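Local coordinates for neuraminidase (Influenza A virus, PDB 4K3Y), which is a neuraminidase-like surface glycoprotein of a bat influenza A virus, with the sialidase beta-propeller fold but probably without ordinary sialidase activity, at residues G32-E37 with L348-L353; M39-N44 with D86-D91; F267-S272 with Q332-W337; Q309-S314 with I354-T359. One frame throughout, in Å; residues are numbered along the deposited sequence.

In the fold
All four contacts are buried, but they lie at different depths in the propeller. Contact 3 is nearest the centre of the chain and contact 4 the next; both are wholly apolar across their segments, rings and branched chains from two successive blades. Contacts 1 and 2 lie further out and mix aliphatic carbons with backbone or carboxylate oxygens; across its segments, only contact 2 has a hydrogen bond. Strand 349-359 is shared, its beginning serving contact 1 and its end contact 4, and the C335-C357 disulfide joins it to the neighbouring strand of contact 3. Contacts 1 and 2 meet where N351 bonds to T41, and all four contacts have residues near a second subunit.

Contact 1: G32-E37 with L348-L353; sequences GKIPDE and LSSNDL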
loop_
_atom_site.group_PDB
_atom_site.type_symbol
_atom_site.label_atom_id
_atom_site.label_comp_id
_atom_site.label_asym_id
_atom_site.label_seq_id
_atom_site.Cartn_x
_atom_site.Cartn_y
_atom_site.Cartn_z
ATOM N N GLY C 32 18.665 -12.212 16.010
ATOM C CA GLY C 32 17.929 -12.018 17.244
ATOM C C GLY C 32 16.533 -12.592 17.131
ATOM O O GLY C 32 16.289 -13.498 16.314
ATOM N N LYS C 33 15.615 -12.077 17.942
ATOM C CA LYS C 33 14.238 -12.567 17.893
ATOM C C LYS C 33 13.408 -11.899 16.803
ATOM O O LYS C 33 13.484 -10.675 16.605
ATOM C CB LYS C 33 13.560 -12.353 19.239
ATOM C CG LYS C 33 14.443 -12.720 20.405
ATOM C CD LYS C 33 14.207 -14.137 20.891
ATOM C CE LYS C 33 15.118 -14.431 22.059
ATOM N NZ LYS C 33 16.539 -14.261 21.641
ATOM N N ILE C 34 12.617 -12.705 16.096
ATOM C CA ILE C 34 11.577 -12.165 15.222
ATOM C C ILE C 34 10.507 -11.442 16.039
ATOM O O ILE C 34 10.014 -11.990 17.037
ATOM C CB ILE C 34 10.867 -13.272 14.430
ATOM C CG1 ILE C 34 11.875 -14.068 13.603
ATOM C CG2 ILE C 34 9.775 -12.665 13.538
ATOM C CD1 ILE C 34 11.231 -15.138 12.722
ATOM N N PRO C 35 10.150 -10.207 15.625
ATOM C CA PRO C 35 9.030 -9.455 16.219
ATOM C C PRO C 35 7.700 -10.221 16.169
ATOM O O PRO C 35 7.430 -10.952 15.203
ATOM C CB PRO C 35 8.955 -8.196 15.343
ATOM C CG PRO C 35 10.353 -7.990 14.875
ATOM C CD PRO C 35 10.895 -9.394 14.646
ATOM N N ASP C 36 6.880 -10.046 17.203
ATOM C CA ASP C 36 5.668 -10.845 17.361
ATOM C C ASP C 36 4.587 -10.478 16.337
ATOM O O ASP C 36 3.673 -11.271 16.072
ATOM C CB ASP C 36 5.123 -10.721 18.792
ATOM C CG ASP C 36 6.033 -11.376 19.832
ATOM O OD1 ASP C 36 6.680 -12.398 19.507
ATOM O OD2 ASP C 36 6.101 -10.869 20.979
ATOM N N GLU C 37 4.706 -9.285 15.752
ATOM C CA GLU C 37 3.711 -8.788 14.802
ATOM C C GLU C 37 3.849 -9.456 13.455
ATOM O O GLU C 37 2.981 -9.288 12.596
ATOM C CB GLU C 37 3.820 -7.275 14.598
ATOM C CG GLU C 37 4.025 -6.482 15.866
ATOM C CD GLU C 37 5.491 -6.311 16.190
ATOM O OE1 GLU C 37 6.295 -6.186 15.239
ATOM O OE2 GLU C 37 5.840 -6.310 17.386
ATOM N N LEU C 348 7.907 -18.256 20.715
ATOM C CA LEU C 348 7.494 -19.224 19.692
ATOM C C LEU C 348 8.634 -19.488 18.711
ATOM O O LEU C 348 9.372 -18.563 18.338
ATOM C CB LEU C 348 6.270 -18.742 18.924
ATOM C CG LEU C 348 4.935 -19.246 19.467
ATOM C CD1 LEU C 348 4.553 -18.521 20.745
ATOM C CD2 LEU C 348 3.843 -19.078 18.437
ATOM N N SER C 349 8.808 -20.746 18.315
ATOM C CA SER C 349 9.804 -21.042 17.292
ATOM C C SER C 349 9.182 -20.782 15.921
ATOM O O SER C 349 7.964 -20.909 15.746
ATOM C CB SER C 349 10.357 -22.476 17.415
ATOM O OG SER C 349 9.478 -23.415 16.835
ATOM N N SER C 350 10.020 -20.400 14.963
ATOM C CA SER C 350 9.567 -20.066 13.608
ATOM C C SER C 350 10.755 -20.046 12.639
ATOM O O SER C 350 11.882 -20.353 13.010
ATOM C CB SER C 350 8.854 -18.704 13.599
ATOM O OG SER C 350 8.307 -18.395 12.322
ATOM N N ASN C 351 10.500 -19.683 11.394
ATOM C CA ASN C 351 11.570 -19.533 10.426
ATOM C C ASN C 351 11.711 -18.105 9.929
ATOM O O ASN C 351 10.723 -17.356 9.897
ATOM C CB ASN C 351 11.262 -20.397 9.203
ATOM C CG ASN C 351 10.893 -21.820 9.572
ATOM O OD1 ASN C 351 11.740 -22.709 9.546
ATOM N ND2 ASN C 351 9.631 -22.040 9.923
ATOM N N ASP C 352 12.931 -17.730 9.541
ATOM C CA ASP C 352 13.057 -16.865 8.358
ATOM C C ASP C 352 14.224 -17.136 7.437
ATOM O O ASP C 352 14.662 -18.274 7.279
ATOM C CB ASP C 352 12.942 -15.368 8.651
ATOM C CG ASP C 352 13.893 -14.921 9.691
ATOM O OD1 ASP C 352 14.659 -15.774 10.175
ATOM O OD2 ASP C 352 13.876 -13.722 10.020
ATOM N N LEU C 353 14.721 -16.061 6.842
ATOM C CA LEU C 353 15.379 -16.147 5.559
ATOM C C LEU C 353 16.630 -15.302 5.488
ATOM O O LEU C 353 16.636 -14.144 5.948
ATOM C CB LEU C 353 14.399 -15.643 4.512
ATOM C CG LEU C 353 13.941 -16.572 3.410
ATOM C CD1 LEU C 353 13.875 -15.764 2.132
ATOM C CD2 LEU C 353 14.905 -17.717 3.279
#
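I34 passes S350 with the CA atoms 8.3 Å apart, the irregular loop 32-37 running beside the start of strand 349-359 at side-chain distance. The bridge is essentially one side chain. I34 is extended, with CD1 anti along the chain (chi2 -177°), and this carries its terminal methyl to the strand. There CD1 lies 3.6 Å from the carbonyl O of N351 and 4.0 Å from OD2 of D352, with CB of S350 a little further off at 4.4 Å. I34 and D352 approach from opposite directions, methyl against carboxylate. OD2 of D352 takes a hydrogen bond from the backbone N of G29, in the loop that leads to 32-37. N351 directs CB away from I34, and its ND2 bonds to O of T41. I34 itself is held by backbone bonds to T343 and K345, and S350 and D352 pair with A342 and I340 of strand 335-343, so both sides are tied to that strand or the residues just after it. The direct contact is van der Waals, a methyl against oxygens, and OD2 finds its polar partner in the amide of G29 rather than in I34.

Contact 2: M39-N44 with D86-D91; sequences MLTRQN and DPPTPD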
loop_
_atom_site.group_PDB
_atom_site.type_symbol
_atom_site.label_atom_id
_atom_site.label_comp_id
_atom_site.label_asym_id
_atom_site.label_seq_id
_atom_site.Cartn_x
_atom_site.Cartn_y
_atom_site.Cartn_z
ATOM N N MET C 39 3.724 -12.461 10.794
ATOM C CA MET C 39 3.170 -13.770 10.498
ATOM C C MET C 39 4.280 -14.834 10.663
ATOM O O MET C 39 5.429 -14.629 10.225
ATOM C CB MET C 39 2.638 -13.781 9.057
ATOM C CG MET C 39 2.160 -15.132 8.563
ATOM S SD MET C 39 0.524 -15.513 9.200
ATOM C CE MET C 39 -0.497 -14.780 7.928
ATOM N N LEU C 40 3.944 -15.947 11.316
ATOM C CA LEU C 40 4.842 -17.094 11.398
ATOM C C LEU C 40 4.883 -17.788 10.049
ATOM O O LEU C 40 3.863 -18.215 9.535
ATOM C CB LEU C 40 4.383 -18.087 12.468
ATOM C CG LEU C 40 4.937 -17.912 13.884
ATOM C CD1 LEU C 40 5.052 -16.438 14.258
ATOM C CD2 LEU C 40 4.051 -18.641 14.875
ATOM N N THR C 41 6.074 -17.905 9.479
ATOM C CA THR C 41 6.232 -18.466 8.147
ATOM C C THR C 41 6.884 -19.843 8.171
ATOM O O THR C 41 7.645 -20.166 9.088
ATOM C CB THR C 41 7.124 -17.570 7.295
ATOM O OG1 THR C 41 8.455 -17.578 7.833
ATOM C CG2 THR C 41 6.593 -16.166 7.317
ATOM N N ARG C 42 6.578 -20.638 7.150
ATOM C CA ARG C 42 7.268 -21.895 6.890
ATOM C C ARG C 42 7.260 -22.204 5.383
ATOM O O ARG C 42 6.481 -21.617 4.626
ATOM C CB ARG C 42 6.668 -23.046 7.716
ATOM C CG ARG C 42 5.263 -23.494 7.320
ATOM C CD ARG C 42 4.898 -24.799 8.041
ATOM N NE ARG C 42 3.996 -25.644 7.259
ATOM C CZ ARG C 42 4.394 -26.487 6.307
ATOM N NH1 ARG C 42 5.680 -26.601 6.007
ATOM N NH2 ARG C 42 3.501 -27.214 5.652
ATOM N N GLN C 43 8.129 -23.120 4.961
ATOM C CA GLN C 43 8.306 -23.434 3.546
ATOM C C GLN C 43 8.589 -22.149 2.741
ATOM O O GLN C 43 8.003 -21.911 1.682
ATOM C CB GLN C 43 7.097 -24.209 2.982
ATOM C CG GLN C 43 7.429 -25.200 1.839
ATOM C CD GLN C 43 6.789 -24.825 0.486
ATOM O OE1 GLN C 43 5.995 -25.584 -0.068
ATOM N NE2 GLN C 43 7.156 -23.663 -0.051
ATOM N N ASN C 44 9.501 -21.322 3.241
ATOM C CA ASN C 44 9.896 -20.141 2.495
ATOM C C ASN C 44 10.682 -20.493 1.236
ATOM O O ASN C 44 11.358 -21.520 1.165
ATOM C CB ASN C 44 10.694 -19.183 3.381
ATOM C CG ASN C 44 9.916 -18.740 4.597
ATOM O OD1 ASN C 44 9.272 -17.698 4.584
ATOM N ND2 ASN C 44 9.962 -19.540 5.655
ATOM N N ASP C 86 10.709 -6.885 2.595
ATOM C CA ASP C 86 9.610 -6.459 3.453
ATOM C C ASP C 86 9.349 -7.545 4.481
ATOM O O ASP C 86 9.473 -8.734 4.178
ATOM C CB ASP C 86 8.344 -6.233 2.615
ATOM C CG ASP C 86 8.362 -4.910 1.847
ATOM O OD1 ASP C 86 9.427 -4.251 1.767
ATOM O OD2 ASP C 86 7.295 -4.534 1.312
ATOM N N PRO C 87 8.989 -7.140 5.705
ATOM C CA PRO C 87 8.604 -8.092 6.751
ATOM C C PRO C 87 7.217 -8.658 6.449
ATOM O O PRO C 87 6.412 -7.990 5.790
ATOM C CB PRO C 87 8.528 -7.209 7.993
ATOM C CG PRO C 87 8.065 -5.878 7.451
ATOM C CD PRO C 87 8.777 -5.740 6.125
ATOM N N PRO C 88 6.945 -9.892 6.898
ATOM C CA PRO C 88 5.586 -10.425 6.761
ATOM C C PRO C 88 4.679 -9.962 7.891
ATOM O O PRO C 88 4.200 -10.770 8.688
ATOM C CB PRO C 88 5.789 -11.941 6.820
ATOM C CG PRO C 88 7.042 -12.113 7.628
ATOM C CD PRO C 88 7.915 -10.931 7.290
ATOM N N THR C 89 4.467 -8.652 7.948
ATOM C CA THR C 89 3.419 -8.042 8.756
ATOM C C THR C 89 2.122 -8.099 7.958
ATOM O O THR C 89 2.164 -8.163 6.730
ATOM C CB THR C 89 3.778 -6.579 9.052
ATOM O OG1 THR C 89 4.048 -5.895 7.817
ATOM C CG2 THR C 89 5.006 -6.519 9.945
ATOM N N PRO C 90 0.970 -8.080 8.649
ATOM C CA PRO C 90 -0.353 -8.106 7.993
ATOM C C PRO C 90 -0.480 -7.102 6.846
ATOM O O PRO C 90 -1.134 -7.371 5.831
ATOM C CB PRO C 90 -1.313 -7.709 9.123
ATOM C CG PRO C 90 -0.633 -8.211 10.378
ATOM C CD PRO C 90 0.868 -8.161 10.121
ATOM N N ASP C 91 0.151 -5.948 7.019
ATOM C CA ASP C 91 0.080 -4.868 6.044
ATOM C C ASP C 91 0.782 -5.241 4.744
ATOM O O ASP C 91 0.433 -4.747 3.680
ATOM C CB ASP C 91 0.707 -3.596 6.632
ATOM C CG ASP C 91 0.251 -3.320 8.065
ATOM O OD1 ASP C 91 -0.383 -4.208 8.677
ATOM O OD2 ASP C 91 0.536 -2.220 8.584
#
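M39 and P88 are joined by a backbone hydrogen bond: N of M39 donates to O of P88 at 2.7 Å, with an N-H...O angle of 158°. Beside it CB of M39 lies 4.3 Å from CB of P88. Further along the strand, CG of the P88 ring comes to 4.1 Å from CG2 of T41, the two side chains crossing at about a right angle. CG of M39 stands anti to the backbone N (chi1 174°), and its bent thioether leads away from P88 to S59, Y62 and L93. P88 is the centre of an inverse gamma turn, and its carbonyl meets M39. T41 has its methyl on the proline, and its hydroxyl oxygen accepts a bond from N44, ND2 of N44 lying 3.3 Å from OG1 of T41, which sits close to the amide plane. N44 is fixed in turn by E339 on ND2 and by R55 on OD1. The chain has no helices, so the surroundings are strands and loops. Segment 39-44 lies on the edge strand 40-48 of its four-stranded blade, next to strand 53-61, and the 86-91 loop, linking strands 78-83 and 94-98 of that blade, packs on a second subunit through P87.

Contact 3: F267-S272 with Q332-W337; sequences FMIEGS and QELCFW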
loop_
_atom_site.group_PDB
_atom_site.type_symbol
_atom_site.label_atom_id
_atom_site.label_comp_id
_atom_site.label_asym_id
_atom_site.label_seq_id
_atom_site.Cartn_x
_atom_site.Cartn_y
_atom_site.Cartn_z
ATOM N N PHE C 267 20.899 -27.396 -2.650
ATOM C CA PHE C 267 21.247 -27.176 -4.046
ATOM C C PHE C 267 22.712 -27.452 -4.358
ATOM O O PHE C 267 23.576 -27.485 -3.471
ATOM C CB PHE C 267 20.907 -25.723 -4.444
ATOM C CG PHE C 267 21.680 -24.677 -3.657
ATOM C CD1 PHE C 267 21.170 -24.165 -2.460
ATOM C CD2 PHE C 267 22.916 -24.205 -4.112
ATOM C CE1 PHE C 267 21.879 -23.211 -1.724
ATOM C CE2 PHE C 267 23.630 -23.241 -3.375
ATOM C CZ PHE C 267 23.116 -22.753 -2.182
ATOM N N MET C 268 22.961 -27.658 -5.645
ATOM C CA MET C 268 24.293 -27.660 -6.220
ATOM C C MET C 268 24.241 -26.705 -7.411
ATOM O O MET C 268 23.184 -26.550 -8.044
ATOM C CB MET C 268 24.672 -29.063 -6.688
ATOM C CG MET C 268 24.893 -30.092 -5.568
ATOM S SD MET C 268 25.080 -31.774 -6.206
ATOM C CE MET C 268 25.444 -32.699 -4.701
ATOM N N ILE C 269 25.359 -26.051 -7.717
ATOM C CA ILE C 269 25.410 -25.232 -8.921
ATOM C C ILE C 269 26.420 -25.805 -9.902
ATOM O O ILE C 269 27.607 -25.916 -9.579
ATOM C CB ILE C 269 25.793 -23.765 -8.634
ATOM C CG1 ILE C 269 24.829 -23.140 -7.625
ATOM C CG2 ILE C 269 25.823 -22.959 -9.949
ATOM C CD1 ILE C 269 25.240 -21.747 -7.165
ATOM N N GLU C 270 25.952 -26.164 -11.097
ATOM C CA GLU C 270 26.833 -26.720 -12.129
ATOM C C GLU C 270 27.279 -25.664 -13.143
ATOM O O GLU C 270 26.453 -25.008 -13.796
ATOM C CB GLU C 270 26.155 -27.878 -12.860
ATOM C CG GLU C 270 26.855 -28.287 -14.143
ATOM C CD GLU C 270 28.068 -29.167 -13.904
ATOM O OE1 GLU C 270 28.493 -29.308 -12.738
ATOM O OE2 GLU C 270 28.593 -29.727 -14.892
ATOM N N GLY C 271 28.588 -25.505 -13.287
ATOM C CA GLY C 271 29.100 -24.474 -14.165
ATOM C C GLY C 271 30.519 -24.746 -14.599
ATOM O O GLY C 271 31.035 -25.862 -14.445
ATOM N N SER C 272 31.137 -23.721 -15.175
ATOM C CA SER C 272 32.572 -23.714 -15.400
ATOM C C SER C 272 33.157 -23.867 -14.013
ATOM O O SER C 272 34.057 -24.684 -13.765
ATOM C CB SER C 272 32.967 -22.370 -15.986
ATOM O OG SER C 272 32.087 -21.360 -15.514
ATOM N N GLN C 332 23.389 -13.294 -16.610
ATOM C CA GLN C 332 22.251 -13.705 -15.785
ATOM C C GLN C 332 22.686 -13.989 -14.342
ATOM O O GLN C 332 23.460 -14.920 -14.093
ATOM C CB GLN C 332 21.551 -14.922 -16.391
ATOM C CG GLN C 332 20.444 -15.512 -15.507
ATOM C CD GLN C 332 19.348 -14.499 -15.175
ATOM O OE1 GLN C 332 18.645 -14.011 -16.069
ATOM N NE2 GLN C 332 19.204 -14.175 -13.887
ATOM N N GLU C 333 22.195 -13.186 -13.391
ATOM C CA GLU C 333 22.611 -13.337 -11.991
ATOM C C GLU C 333 21.945 -14.532 -11.272
ATOM O O GLU C 333 20.783 -14.873 -11.531
ATOM C CB GLU C 333 22.426 -12.017 -11.219
ATOM C CG GLU C 333 22.553 -12.111 -9.685
ATOM C CD GLU C 333 23.997 -12.206 -9.168
ATOM O OE1 GLU C 333 24.820 -12.937 -9.764
ATOM O OE2 GLU C 333 24.309 -11.552 -8.146
ATOM N N LEU C 334 22.701 -15.173 -10.387
ATOM C CA LEU C 334 22.226 -16.343 -9.654
ATOM C C LEU C 334 22.306 -16.095 -8.150
ATOM O O LEU C 334 23.283 -15.536 -7.637
ATOM C CB LEU C 334 23.054 -17.575 -10.037
ATOM C CG LEU C 334 22.582 -18.944 -9.558
ATOM C CD1 LEU C 334 21.090 -19.148 -9.853
ATOM C CD2 LEU C 334 23.426 -20.061 -10.191
ATOM N N CYS C 335 21.264 -16.512 -7.448
ATOM C CA CYS C 335 21.186 -16.318 -6.002
ATOM C C CYS C 335 20.687 -17.571 -5.293
ATOM O O CYS C 335 20.153 -18.489 -5.925
ATOM C CB CYS C 335 20.210 -15.181 -5.682
ATOM S SG CYS C 335 20.639 -13.597 -6.405
ATOM N N PHE C 336 20.839 -17.601 -3.976
ATOM C CA PHE C 336 20.172 -18.639 -3.189
ATOM C C PHE C 336 19.573 -18.109 -1.886
ATOM O O PHE C 336 19.996 -17.064 -1.359
ATOM C CB PHE C 336 21.067 -19.879 -2.953
ATOM C CG PHE C 336 22.311 -19.604 -2.171
ATOM C CD1 PHE C 336 22.291 -19.646 -0.779
ATOM C CD2 PHE C 336 23.515 -19.342 -2.818
ATOM C CE1 PHE C 336 23.450 -19.400 -0.041
ATOM C CE2 PHE C 336 24.686 -19.100 -2.083
ATOM C CZ PHE C 336 24.647 -19.126 -0.695
ATOM N N TRP C 337 18.553 -18.817 -1.406
ATOM C CA TRP C 337 17.948 -18.516 -0.119
ATOM C C TRP C 337 18.210 -19.679 0.835
ATOM O O TRP C 337 18.224 -20.839 0.425
ATOM C CB TRP C 337 16.440 -18.271 -0.254
ATOM C CG TRP C 337 15.704 -19.400 -0.945
ATOM C CD1 TRP C 337 15.329 -19.439 -2.249
ATOM C CD2 TRP C 337 15.257 -20.638 -0.362
ATOM N NE1 TRP C 337 14.673 -20.611 -2.523
ATOM C CE2 TRP C 337 14.613 -21.368 -1.384
ATOM C CE3 TRP C 337 15.337 -21.200 0.922
ATOM C CZ2 TRP C 337 14.062 -22.641 -1.173
ATOM C CZ3 TRP C 337 14.788 -22.467 1.131
ATOM C CH2 TRP C 337 14.160 -23.172 0.085
#
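F267 and I269, at the first strand of one propeller blade, face L334 and F336 of the next blade, so this is an interface between neighbouring blades, made by side chains alone. F267 sends the far end of its ring into F336: CZ lies over one face of the F336 ring, displaced toward the rim, and is 3.3 Å from CG of F336. The ring centroids are 4.7 Å apart and the planes are inclined at 37°, an oblique pairing that is neither stacked nor T-shaped. In both phenylalanines CG lies between backbone N and carbonyl carbon (chi1 62° in each), and from there each ring reaches the other, the two side chains crossing at about a right angle. Two residues along each chain, in opposite senses, I269 and L334 meet tip to tip: CD2 of L334 is 3.8 Å from CG2 of I269 and 3.9 Å from its CD1. F267 also rests on F288, I290 and L321, and F336 has W21 edge-to-face and the F356 ring beside it. C335 points away from this interface into its disulfide with C357. The chemistry is hydrophobic and aromatic throughout, with no charge or polar group between the four touching side chains, so the blades are held here by shape and burial.

Contact 4: Q309-S314 with I354-T359; sequences QLLSNS and ITFCGT. With NAG (2-acetamido-2-deoxy-beta-D-glucopyranose), chain I.
L310 drops one methyl onto the ring of F356: CD1 stands 3.9 Å from the ring centroid, only 11° off the normal, a CH-pi contact centred on the face. The two side chains come from opposite directions. L311 supplies the second bump. Its branch forks, CD2 meeting CD1 of I354 tip to tip at 3.4 Å, while CD1 lies 3.9 Å from CE1 of F356, so the fork fits the notch between I354 and F356, which project from the same side of strand 354-359. Two adjacent leucines can both face this strand because L310 and L311 form a classic beta bulge opposite F288, so the usual alternation is broken. Strands 309-311 and 354-359 run roughly antiparallel (146°), their axes 10.3 Å apart at closest approach, a gap the side chains fill. Around the F356 ring the hollow is completed by W21, P23, W368 and the ring of F336, while T355 and C357 turn to the other side. Beyond the bulge the chain turns a corner, and N313 carries a glycan, its ND2 bonded to C1 of NAG (1.4 Å). That sugar also hydrogen-bonds to E75 and Q76 of a second subunit. The result is an apolar joint of methyls on an aromatic face and methyl against methyl, while the polar sugar on N313, two residues beyond L311, reaches a neighbouring subunit.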
loop_
_atom_site.group_PDB
_atom_site.type_symbol
_atom_site.label_atom_id
_atom_site.label_comp_id
_atom_site.label_asym_id
_atom_site.label_seq_id
_atom_site.Cartn_x
_atom_site.Cartn_y
_atom_site.Cartn_z
ATOM N N GLN C 309 32.555 -20.496 4.618
ATOM C CA GLN C 309 31.646 -20.730 5.741
ATOM C C GLN C 309 30.766 -19.521 6.052
ATOM O O GLN C 309 30.982 -18.805 7.041
ATOM C CB GLN C 309 32.411 -21.180 6.969
ATOM C CG GLN C 309 32.841 -22.619 6.879
ATOM C CD GLN C 309 34.077 -22.862 7.678
ATOM O OE1 GLN C 309 35.194 -22.716 7.169
ATOM N NE2 GLN C 309 33.901 -23.205 8.950
ATOM N N LEU C 310 29.755 -19.342 5.203
ATOM C CA LEU C 310 28.820 -18.210 5.255
ATOM C C LEU C 310 28.122 -17.997 6.614
ATOM O O LEU C 310 28.074 -16.863 7.113
ATOM C CB LEU C 310 27.801 -18.310 4.109
ATOM C CG LEU C 310 28.410 -18.255 2.688
ATOM C CD1 LEU C 310 27.355 -18.268 1.573
ATOM C CD2 LEU C 310 29.301 -17.032 2.535
ATOM N N LEU C 311 27.596 -19.066 7.219
ATOM C CA LEU C 311 26.961 -18.957 8.539
ATOM C C LEU C 311 27.522 -19.956 9.544
ATOM O O LEU C 311 28.001 -21.014 9.162
ATOM C CB LEU C 311 25.448 -19.129 8.444
ATOM C CG LEU C 311 24.594 -18.034 7.798
ATOM C CD1 LEU C 311 24.409 -18.311 6.325
ATOM C CD2 LEU C 311 23.263 -18.025 8.475
ATOM N N SER C 312 27.434 -19.622 10.830
ATOM C CA SER C 312 27.981 -20.458 11.903
ATOM C C SER C 312 27.027 -20.487 13.075
ATOM O O SER C 312 26.756 -21.532 13.658
ATOM C CB SER C 312 29.296 -19.871 12.391
ATOM O OG SER C 312 30.118 -19.563 11.285
ATOM N N ASN C 313 26.541 -19.305 13.416
ATOM C CA ASN C 313 25.715 -19.114 14.582
ATOM C C ASN C 313 24.401 -19.872 14.498
ATOM O O ASN C 313 23.958 -20.486 15.465
ATOM C CB ASN C 313 25.416 -17.617 14.766
ATOM C CG ASN C 313 26.622 -16.822 15.262
ATOM O OD1 ASN C 313 27.776 -17.262 15.155
ATOM N ND2 ASN C 313 26.346 -15.630 15.810
ATOM N N SER C 314 23.765 -19.839 13.340
ATOM C CA SER C 314 22.358 -20.202 13.303
ATOM C C SER C 314 22.052 -21.617 12.803
ATOM O O SER C 314 22.904 -22.308 12.219
ATOM C CB SER C 314 21.539 -19.120 12.565
ATOM O OG SER C 314 22.025 -18.945 11.266
ATOM N N ILE C 354 17.683 -15.888 4.917
ATOM C CA ILE C 354 18.851 -15.139 4.468
ATOM C C ILE C 354 18.962 -15.451 2.990
ATOM O O ILE C 354 18.658 -16.583 2.565
ATOM C CB ILE C 354 20.128 -15.634 5.122
ATOM C CG1 ILE C 354 19.869 -15.941 6.579
ATOM C CG2 ILE C 354 21.261 -14.592 5.007
ATOM C CD1 ILE C 354 21.067 -15.702 7.378
ATOM N N THR C 355 19.383 -14.459 2.207
ATOM C CA THR C 355 19.589 -14.666 0.780
ATOM C C THR C 355 20.995 -14.216 0.393
ATOM O O THR C 355 21.588 -13.359 1.053
ATOM C CB THR C 355 18.515 -13.950 -0.069
ATOM O OG1 THR C 355 18.475 -12.569 0.284
ATOM C CG2 THR C 355 17.138 -14.548 0.172
ATOM N N PHE C 356 21.527 -14.799 -0.673
ATOM C CA PHE C 356 22.883 -14.503 -1.101
ATOM C C PHE C 356 22.845 -14.437 -2.603
ATOM O O PHE C 356 22.141 -15.228 -3.228
ATOM C CB PHE C 356 23.836 -15.640 -0.695
ATOM C CG PHE C 356 24.243 -15.615 0.748
ATOM C CD1 PHE C 356 23.500 -16.302 1.716
ATOM C CD2 PHE C 356 25.389 -14.921 1.147
ATOM C CE1 PHE C 356 23.888 -16.273 3.071
ATOM C CE2 PHE C 356 25.778 -14.892 2.488
ATOM C CZ PHE C 356 25.033 -15.566 3.456
ATOM N N CYS C 357 23.603 -13.514 -3.186
ATOM C CA CYS C 357 23.773 -13.461 -4.640
ATOM C C CYS C 357 25.249 -13.487 -4.937
ATOM O O CYS C 357 26.067 -13.121 -4.084
ATOM C CB CYS C 357 23.122 -12.204 -5.220
ATOM S SG CYS C 357 21.316 -12.212 -5.060
ATOM N N GLY C 358 25.604 -13.935 -6.134
ATOM C CA GLY C 358 27.008 -14.098 -6.464
ATOM C C GLY C 358 27.745 -12.815 -6.828
ATOM O O GLY C 358 27.177 -11.912 -7.447
ATOM N N THR C 359 29.013 -12.753 -6.433
ATOM C CA THR C 359 29.946 -11.715 -6.849
ATOM C C THR C 359 30.993 -12.349 -7.745
ATOM O O THR C 359 31.394 -13.495 -7.523
ATOM C CB THR C 359 30.717 -11.165 -5.648
ATOM O OG1 THR C 359 29.793 -10.683 -4.675
ATOM C CG2 THR C 359 31.667 -10.024 -6.064
HETATM C C1 NAG I . 27.507 -14.868 16.197
HETATM C C2 NAG I . 27.026 -13.434 15.979
HETATM C C3 NAG I . 28.033 -12.429 16.516
HETATM C C4 NAG I . 28.492 -12.793 17.923
HETATM C C5 NAG I . 28.891 -14.259 17.990
HETATM C C6 NAG I . 29.278 -14.696 19.396
HETATM C C7 NAG I . 25.665 -12.919 13.990
HETATM C C8 NAG I . 25.782 -12.376 12.596
HETATM N N2 NAG I . 26.841 -13.173 14.566
HETATM O O3 NAG I . 27.477 -11.133 16.496
HETATM O O4 NAG I . 29.607 -11.999 18.235
HETATM O O5 NAG I . 27.797 -15.037 17.565
HETATM O O6 NAG I . 28.123 -15.137 20.075
HETATM O O7 NAG I . 24.559 -13.114 14.514
#